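Long-range contact in putative hydrolase (Agrobacterium vitis, PDB 3LLC), which probably hydrolyses acyl groups from acylated proteins as an alpha/beta-hydrolase thioesterase, and may also cleave acyl-glucuronide esters: residues G117-A129 / G193-G206. Residues are numbered along the deposited sequence; the frame is centred on the assembly and turned at random. Where two conformers were deposited one is given.
Sequences GWIALRLIQELKA and GRANRVMAGMIDTG. With EDO (1,2-ethanediol), chain C; EDO (1,2-ethanediol), chain D.
Asn196 OD1 is gripped twice: Arg122 NE donates to it at 3.0 Å, almost straight and on a lone pair, and a water that accepts a hydrogen bond from Arg122 NH2 donates one to it. OD1 and the water both lie at the edge of the guanidinium, close to its plane, which is turned 35° from the amide. Bends at chi2 and chi3 curl the arginine toward the next turn of its own helix, where NH1 bonds Gln125 OE1; an ethanediol lies over one guanidinium face. The other end of the amide is fixed as well, since Asn196 ND2 reaches Ser90 OG and Asp192 O.

The backbone of Asn196 takes a second bond. Trp118 NE1 meets its O at 2.9 Å, in the indole plane but well above the carbonyl plane. With CG anti to the backbone N (chi1 -171°), the indole extends toward Gly193, whose O lies at the ring edge, 3.3 Å from CZ2. Val198 CG1 packs on Arg122 CD at 3.5 Å, while Ile203 CG2 reaches Leu121 CD2. Farther along, one water joins Gln125 NE2 to Asp204 N, and the Lys128 side chain crosses that of Asp204, in one of its two conformers, at about a right angle, the opposite charges near but beyond a salt bridge.

Helix 115-128, which follows the probable nucleophile elbow of this alpha/beta hydrolase, is thus lined by the chain running from helix 187-195 to strand 209-214. Its Ala120, Leu121 and Ile124 also rest on strand 136-143, Leu121 touches helix 222-230, and helix 89-103 meets Trp118 and Arg122.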
ATOM      1  N   GLY A 117       1.032  -2.478  -0.935  1.00 21.12           N
ATOM      2  CA  GLY A 117       2.182  -3.363  -0.694  1.00 23.37           C
ATOM      3  C   GLY A 117       3.421  -2.971  -1.473  1.00 23.22           C
ATOM      4  O   GLY A 117       4.552  -3.050  -0.959  1.00 23.82           O
ATOM      5  N   TRP A 118       3.222  -2.514  -2.714  1.00 22.77           N
ATOM      6  CA  TRP A 118       4.341  -1.962  -3.527  1.00 21.11           C
ATOM      7  C   TRP A 118       4.867  -0.704  -2.855  1.00 21.04           C
ATOM      8  O   TRP A 118       6.086  -0.527  -2.697  1.00 22.16           O
ATOM      9  CB  TRP A 118       3.829  -1.617  -4.953  1.00 22.98           C
ATOM     10  CG  TRP A 118       4.867  -1.247  -6.007  1.00 23.36           C
ATOM     11  CD1 TRP A 118       6.207  -1.125  -5.853  1.00 21.74           C
ATOM     12  CD2 TRP A 118       4.596  -1.000  -7.397  1.00 21.07           C
ATOM     13  NE1 TRP A 118       6.796  -0.788  -7.067  1.00 22.63           N
ATOM     14  CE2 TRP A 118       5.820  -0.706  -8.024  1.00 20.56           C
ATOM     15  CE3 TRP A 118       3.430  -0.982  -8.165  1.00 19.73           C
ATOM     16  CZ2 TRP A 118       5.918  -0.415  -9.395  1.00 21.03           C
ATOM     17  CZ3 TRP A 118       3.518  -0.692  -9.508  1.00 18.86           C
ATOM     18  CH2 TRP A 118       4.749  -0.412 -10.123  1.00 21.99           C
ATOM     19  N   ILE A 119       3.950   0.182  -2.475  1.00 22.12           N
ATOM     20  CA  ILE A 119       4.360   1.445  -1.860  0.50 21.42           C
ATOM     21  C   ILE A 119       5.058   1.171  -0.505  1.00 22.72           C
ATOM     22  O   ILE A 119       6.064   1.817  -0.203  1.00 22.76           O
ATOM     23  CB  ILE A 119       3.172   2.463  -1.792  0.50 21.72           C
ATOM     24  CG1 ILE A 119       2.712   2.815  -3.222  0.50 22.44           C
ATOM     25  CG2 ILE A 119       3.560   3.755  -1.021  0.50 19.47           C
ATOM     26  CD1 ILE A 119       1.425   3.622  -3.280  0.50 16.31           C
ATOM     27  N   ALA A 120       4.578   0.192   0.264  1.00 21.75           N
ATOM     28  CA  ALA A 120       5.248  -0.196   1.532  1.00 22.93           C
ATOM     29  C   ALA A 120       6.699  -0.614   1.320  1.00 22.44           C
ATOM     30  O   ALA A 120       7.595  -0.201   2.082  1.00 22.26           O
ATOM     31  CB  ALA A 120       4.479  -1.341   2.243  1.00 21.76           C
ATOM     32  N   LEU A 121       6.935  -1.429   0.285  1.00 21.28           N
ATOM     33  CA  LEU A 121       8.311  -1.901  -0.051  1.00 21.45           C
ATOM     34  C   LEU A 121       9.222  -0.740  -0.482  1.00 22.54           C
ATOM     35  O   LEU A 121      10.382  -0.651  -0.041  1.00 23.08           O
ATOM     36  CB  LEU A 121       8.217  -3.003  -1.133  1.00 22.70           C
ATOM     37  CG  LEU A 121       7.561  -4.315  -0.696  1.00 24.36           C
ATOM     38  CD1 LEU A 121       7.107  -5.222  -1.870  1.00 21.47           C
ATOM     39  CD2 LEU A 121       8.545  -5.043   0.219  1.00 22.04           C
ATOM     40  N   ARG A 122       8.707   0.177  -1.312  1.00 20.52           N
ATOM     41  CA  ARG A 122       9.461   1.398  -1.671  1.00 19.50           C
ATOM     42  C   ARG A 122       9.720   2.291  -0.431  1.00 20.38           C
ATOM     43  O   ARG A 122      10.804   2.889  -0.292  1.00 19.20           O
ATOM     44  CB  ARG A 122       8.739   2.227  -2.761  1.00 19.15           C
ATOM     45  CG  ARG A 122       8.815   1.584  -4.189  1.00 18.85           C
ATOM     46  CD  ARG A 122      10.218   1.718  -4.829  1.00 18.44           C
ATOM     47  NE  ARG A 122      10.610   3.108  -5.004  1.00 19.96           N
ATOM     48  CZ  ARG A 122      11.657   3.702  -4.430  1.00 23.27           C
ATOM     49  NH1 ARG A 122      12.503   3.032  -3.647  1.00 23.27           N
ATOM     50  NH2 ARG A 122      11.875   4.975  -4.665  1.00 22.76           N
ATOM     51  N   LEU A 123       8.728   2.394   0.451  1.00 18.90           N
ATOM     52  CA  LEU A 123       8.844   3.270   1.641  1.00 19.85           C
ATOM     53  C   LEU A 123       9.974   2.810   2.531  1.00 19.55           C
ATOM     54  O   LEU A 123      10.774   3.630   2.993  1.00 19.92           O
ATOM     55  CB  LEU A 123       7.511   3.274   2.416  1.00 21.52           C
ATOM     56  CG  LEU A 123       7.255   4.191   3.612  1.00 30.14           C
ATOM     57  CD1 LEU A 123       7.596   5.597   3.258  1.00 32.68           C
ATOM     58  CD2 LEU A 123       5.767   4.087   4.016  1.00 29.41           C
ATOM     59  N   ILE A 124      10.074   1.507   2.761  1.00 20.81           N
ATOM     60  CA  ILE A 124      11.193   1.004   3.601  1.00 21.10           C
ATOM     61  C   ILE A 124      12.559   1.295   2.975  1.00 21.37           C
ATOM     62  O   ILE A 124      13.509   1.684   3.683  1.00 20.40           O
ATOM     63  CB  ILE A 124      10.981  -0.511   4.027  1.00 23.35           C
ATOM     64  CG1 ILE A 124      11.978  -0.933   5.106  1.00 35.97           C
ATOM     65  CG2 ILE A 124      11.119  -1.502   2.858  1.00 26.21           C
ATOM     66  CD1 ILE A 124      11.597  -0.443   6.455  1.00 47.65           C
ATOM     67  N   GLN A 125      12.646   1.190   1.644  1.00 22.06           N
ATOM     68  CA  GLN A 125      13.867   1.566   0.911  1.00 21.08           C
ATOM     69  C   GLN A 125      14.217   3.034   1.077  1.00 21.51           C
ATOM     70  O   GLN A 125      15.388   3.366   1.308  1.00 20.08           O
ATOM     71  CB  GLN A 125      13.787   1.205  -0.610  1.00 20.92           C
ATOM     72  CG  GLN A 125      13.673  -0.298  -0.863  1.00 23.38           C
ATOM     73  CD  GLN A 125      13.533  -0.657  -2.351  1.00 30.62           C
ATOM     74  OE1 GLN A 125      12.984   0.125  -3.156  1.00 24.64           O
ATOM     75  NE2 GLN A 125      14.089  -1.809  -2.730  1.00 21.27           N
ATOM     76  N   GLU A 126      13.217   3.913   1.019  1.00 20.71           N
ATOM     77  CA  GLU A 126      13.434   5.367   1.175  0.50 20.33           C
ATOM     78  C   GLU A 126      13.896   5.694   2.602  1.00 20.61           C
ATOM     79  O   GLU A 126      14.792   6.500   2.806  1.00 21.50           O
ATOM     80  CB  GLU A 126      12.149   6.176   0.858  0.50 20.16           C
ATOM     81  CG  GLU A 126      11.669   6.119  -0.610  0.50 23.75           C
ATOM     82  CD  GLU A 126      12.321   7.173  -1.531  0.50 23.55           C
ATOM     83  OE1 GLU A 126      11.867   8.343  -1.537  0.50 28.01           O
ATOM     84  OE2 GLU A 126      13.250   6.814  -2.293  0.50 27.55           O
ATOM     85  N   LEU A 127      13.261   5.073   3.596  1.00 21.82           N
ATOM     86  CA  LEU A 127      13.688   5.295   5.002  1.00 24.18           C
ATOM     87  C   LEU A 127      15.104   4.777   5.257  1.00 24.62           C
ATOM     88  O   LEU A 127      15.935   5.478   5.869  1.00 23.57           O
ATOM     89  CB  LEU A 127      12.690   4.658   5.976  1.00 24.28           C
ATOM     90  CG  LEU A 127      11.279   5.263   5.961  1.00 23.58           C
ATOM     91  CD1 LEU A 127      10.292   4.411   6.797  1.00 25.81           C
ATOM     92  CD2 LEU A 127      11.278   6.701   6.439  1.00 23.12           C
ATOM     93  N   LYS A 128      15.419   3.579   4.769  1.00 24.90           N
ATOM     94  CA  LYS A 128      16.792   3.035   4.944  1.00 26.40           C
ATOM     95  C   LYS A 128      17.854   3.880   4.226  1.00 28.93           C
ATOM     96  O   LYS A 128      18.997   3.957   4.681  1.00 31.19           O
ATOM     97  CB  LYS A 128      16.879   1.521   4.586  1.00 25.38           C
ATOM     98  CG  LYS A 128      16.121   0.632   5.640  1.00 35.88           C
ATOM     99  CD  LYS A 128      15.957  -0.902   5.339  1.00 35.50           C
ATOM    100  CE  LYS A 128      17.237  -1.719   5.588  1.00 43.50           C
ATOM    101  NZ  LYS A 128      17.779  -1.582   6.976  1.00 35.82           N
ATOM    102  N   ALA A 129      17.493   4.573   3.146  1.00 28.67           N
ATOM    103  CA  ALA A 129      18.454   5.467   2.448  1.00 31.63           C
ATOM    104  C   ALA A 129      18.777   6.757   3.211  1.00 33.35           C
ATOM    105  O   ALA A 129      19.743   7.448   2.873  1.00 34.29           O
ATOM    106  CB  ALA A 129      17.950   5.818   1.024  1.00 30.44           C
ATOM    107  N   GLY A 193       5.996   3.356 -13.292  1.00 17.92           N
ATOM    108  CA  GLY A 193       6.041   2.104 -12.592  1.00 19.17           C
ATOM    109  C   GLY A 193       7.419   1.431 -12.734  1.00 18.00           C
ATOM    110  O   GLY A 193       7.878   0.778 -11.787  1.00 22.54           O
ATOM    111  N   ARG A 194       8.083   1.629 -13.862  1.00 18.97           N
ATOM    112  CA  ARG A 194       9.431   1.086 -14.081  1.00 16.84           C
ATOM    113  C   ARG A 194      10.489   1.832 -13.238  1.00 20.28           C
ATOM    114  O   ARG A 194      11.492   1.220 -12.806  1.00 19.88           O
ATOM    115  CB  ARG A 194       9.807   1.036 -15.571  1.00 17.58           C
ATOM    116  CG  ARG A 194       9.260  -0.240 -16.256  1.00 17.44           C
ATOM    117  CD  ARG A 194       9.425  -0.197 -17.794  1.00 18.53           C
ATOM    118  NE  ARG A 194       9.020  -1.488 -18.374  1.00 19.88           N
ATOM    119  CZ  ARG A 194       9.815  -2.542 -18.551  1.00 23.19           C
ATOM    120  NH1 ARG A 194      11.105  -2.490 -18.222  1.00 18.39           N
ATOM    121  NH2 ARG A 194       9.329  -3.658 -19.099  1.00 21.29           N
ATOM    122  N   ALA A 195      10.272   3.132 -13.024  1.00 20.48           N
ATOM    123  CA  ALA A 195      11.122   3.921 -12.102  1.00 21.66           C
ATOM    124  C   ALA A 195      11.079   3.340 -10.687  1.00 21.14           C
ATOM    125  O   ALA A 195      12.035   3.453  -9.961  1.00 22.64           O
ATOM    126  CB  ALA A 195      10.742   5.416 -12.091  1.00 18.07           C
ATOM    127  N   ASN A 196       9.981   2.700 -10.300  1.00 18.60           N
ATOM    128  CA  ASN A 196       9.787   2.137  -8.964  1.00 19.07           C
ATOM    129  C   ASN A 196       9.869   0.595  -8.860  1.00 19.22           C
ATOM    130  O   ASN A 196       9.423  -0.021  -7.867  1.00 19.59           O
ATOM    131  CB  ASN A 196       8.430   2.630  -8.425  1.00 19.56           C
ATOM    132  CG  ASN A 196       8.444   4.102  -8.097  1.00 20.85           C
ATOM    133  OD1 ASN A 196       8.911   4.481  -7.015  1.00 21.20           O
ATOM    134  ND2 ASN A 196       7.925   4.963  -9.022  1.00 18.94           N
ATOM    135  N   ARG A 197      10.443  -0.042  -9.886  1.00 18.65           N
ATOM    136  CA  ARG A 197      10.468  -1.491  -9.929  1.00 19.11           C
ATOM    137  C   ARG A 197      11.340  -2.002  -8.767  1.00 21.20           C
ATOM    138  O   ARG A 197      12.506  -1.578  -8.633  1.00 21.23           O
ATOM    139  CB  ARG A 197      11.011  -1.977 -11.278  1.00 18.09           C
ATOM    140  CG  ARG A 197      10.771  -3.463 -11.580  1.00 17.21           C
ATOM    141  CD  ARG A 197      11.257  -3.826 -12.990  1.00 20.05           C
ATOM    142  NE  ARG A 197      10.663  -5.090 -13.435  1.00 18.07           N
ATOM    143  CZ  ARG A 197      10.674  -5.539 -14.685  1.00 16.94           C
ATOM    144  NH1 ARG A 197      11.282  -4.869 -15.653  1.00 17.34           N
ATOM    145  NH2 ARG A 197      10.061  -6.695 -14.965  1.00 20.97           N
ATOM    146  N   VAL A 198      10.782  -2.877  -7.953  1.00 20.82           N
ATOM    147  CA  VAL A 198      11.486  -3.412  -6.749  1.00 21.45           C
ATOM    148  C   VAL A 198      12.022  -4.838  -6.865  1.00 24.35           C
ATOM    149  O   VAL A 198      12.976  -5.196  -6.132  1.00 22.59           O
ATOM    150  CB  VAL A 198      10.637  -3.244  -5.441  1.00 22.01           C
ATOM    151  CG1 VAL A 198      10.367  -1.774  -5.153  1.00 20.74           C
ATOM    152  CG2 VAL A 198       9.309  -4.050  -5.459  1.00 19.96           C
HETATM  153  N   MSE A 199      11.462  -5.664  -7.777  1.00 21.97           N
HETATM  154  CA  MSE A 199      11.877  -7.064  -7.911  1.00 22.78           C
HETATM  155  C   MSE A 199      12.882  -7.350  -9.040  1.00 20.89           C
HETATM  156  O   MSE A 199      13.063  -8.502  -9.417  1.00 21.89           O
HETATM  157  CB  MSE A 199      10.641  -7.994  -8.001  1.00 23.71           C
HETATM  158  CG  MSE A 199       9.737  -7.913  -6.762  1.00 21.96           C
HETATM  159 SE   MSE A 199       8.328  -9.306  -6.757  0.75 22.11          SE
HETATM  160  CE  MSE A 199       7.416  -8.642  -8.363  1.00 22.36           C
ATOM    161  N   ALA A 200      13.544  -6.328  -9.578  1.00 20.06           N
ATOM    162  CA  ALA A 200      14.642  -6.568 -10.513  1.00 19.88           C
ATOM    163  C   ALA A 200      15.925  -6.990  -9.739  1.00 21.86           C
ATOM    164  O   ALA A 200      16.873  -7.475 -10.333  1.00 21.83           O
ATOM    165  CB  ALA A 200      14.932  -5.348 -11.449  1.00 17.35           C
ATOM    166  N   GLY A 201      15.928  -6.802  -8.417  1.00 21.12           N
ATOM    167  CA  GLY A 201      16.997  -7.353  -7.549  1.00 22.21           C
ATOM    168  C   GLY A 201      16.464  -7.739  -6.177  1.00 22.48           C
ATOM    169  O   GLY A 201      15.276  -7.878  -6.012  1.00 22.20           O
HETATM  170  N   MSE A 202      17.364  -7.962  -5.208  1.00 21.06           N
HETATM  171  CA  MSE A 202      16.967  -8.362  -3.842  1.00 21.32           C
HETATM  172  C   MSE A 202      16.553  -7.160  -3.003  1.00 22.43           C
HETATM  173  O   MSE A 202      17.127  -6.079  -3.124  1.00 21.40           O
HETATM  174  CB  MSE A 202      18.132  -9.128  -3.158  1.00 20.55           C
HETATM  175  CG  MSE A 202      18.609 -10.349  -3.921  1.00 25.22           C
HETATM  176 SE   MSE A 202      17.142 -11.679  -4.039  0.75 26.02          SE
HETATM  177  CE  MSE A 202      16.849 -11.930  -2.079  1.00 31.18           C
ATOM    178  N   ILE A 203      15.506  -7.316  -2.196  1.00 21.66           N
ATOM    179  CA  ILE A 203      14.951  -6.239  -1.346  1.00 19.60           C
ATOM    180  C   ILE A 203      15.413  -6.451   0.129  1.00 24.79           C
ATOM    181  O   ILE A 203      15.200  -7.531   0.674  1.00 27.29           O
ATOM    182  CB  ILE A 203      13.423  -6.271  -1.384  1.00 20.91           C
ATOM    183  CG1 ILE A 203      12.915  -6.060  -2.824  1.00 21.54           C
ATOM    184  CG2 ILE A 203      12.810  -5.242  -0.394  1.00 22.83           C
ATOM    185  CD1 ILE A 203      11.394  -6.400  -3.020  1.00 21.40           C
ATOM    186  N   ASP A 204      16.077  -5.448   0.725  1.00 24.36           N
ATOM    187  CA  ASP A 204      16.556  -5.455   2.122  0.50 25.57           C
ATOM    188  C   ASP A 204      15.502  -4.784   3.031  1.00 27.40           C
ATOM    189  O   ASP A 204      15.370  -3.557   3.004  1.00 31.71           O
ATOM    190  CB  ASP A 204      17.877  -4.648   2.145  0.50 25.91           C
ATOM    191  CG  ASP A 204      18.525  -4.534   3.530  0.50 28.90           C
ATOM    192  OD1 ASP A 204      18.091  -5.189   4.498  0.50 24.35           O
ATOM    193  OD2 ASP A 204      19.514  -3.765   3.629  0.50 24.42           O
ATOM    194  N   THR A 205      14.764  -5.530   3.853  1.00 26.97           N
ATOM    195  CA  THR A 205      13.738  -4.889   4.731  1.00 27.83           C
ATOM    196  C   THR A 205      14.211  -4.517   6.147  1.00 28.64           C
ATOM    197  O   THR A 205      13.719  -3.540   6.736  1.00 30.36           O
ATOM    198  CB  THR A 205      12.518  -5.800   4.919  1.00 29.58           C
ATOM    199  OG1 THR A 205      12.981  -7.028   5.469  1.00 29.20           O
ATOM    200  CG2 THR A 205      11.802  -6.024   3.557  1.00 30.13           C
ATOM    201  N   GLY A 206      15.070  -5.346   6.713  1.00 25.71           N
ATOM    202  CA  GLY A 206      15.502  -5.222   8.110  1.00 27.23           C
ATOM    203  C   GLY A 206      14.443  -5.510   9.185  1.00 26.45           C
ATOM    204  O   GLY A 206      14.643  -5.149  10.336  1.00 23.60           O
TER
HETATM  205  C1  EDO C 271      16.826  -3.630  -5.670  1.00 48.61           C
HETATM  206  O1  EDO C 271      16.523  -4.087  -6.986  1.00 45.03           O
HETATM  207  C2  EDO C 271      15.704  -4.097  -4.771  1.00 42.38           C
HETATM  208  O2  EDO C 271      14.587  -3.293  -5.053  1.00 35.44           O
HETATM  209  C1  EDO D 272      13.491   1.656  -7.442  1.00 59.43           C
HETATM  210  O1  EDO D 272      13.817   3.044  -7.206  1.00 60.96           O
HETATM  211  C2  EDO D 272      13.449   0.874  -6.139  1.00 52.06           C
HETATM  212  O2  EDO D 272      14.356  -0.226  -6.161  1.00 56.39           O
HETATM  213  O   HOH W   1      10.189   6.885  -6.276  1.00 27.78           O
HETATM  214  O   HOH W   2      16.161  -2.909  -0.816  1.00 19.94           O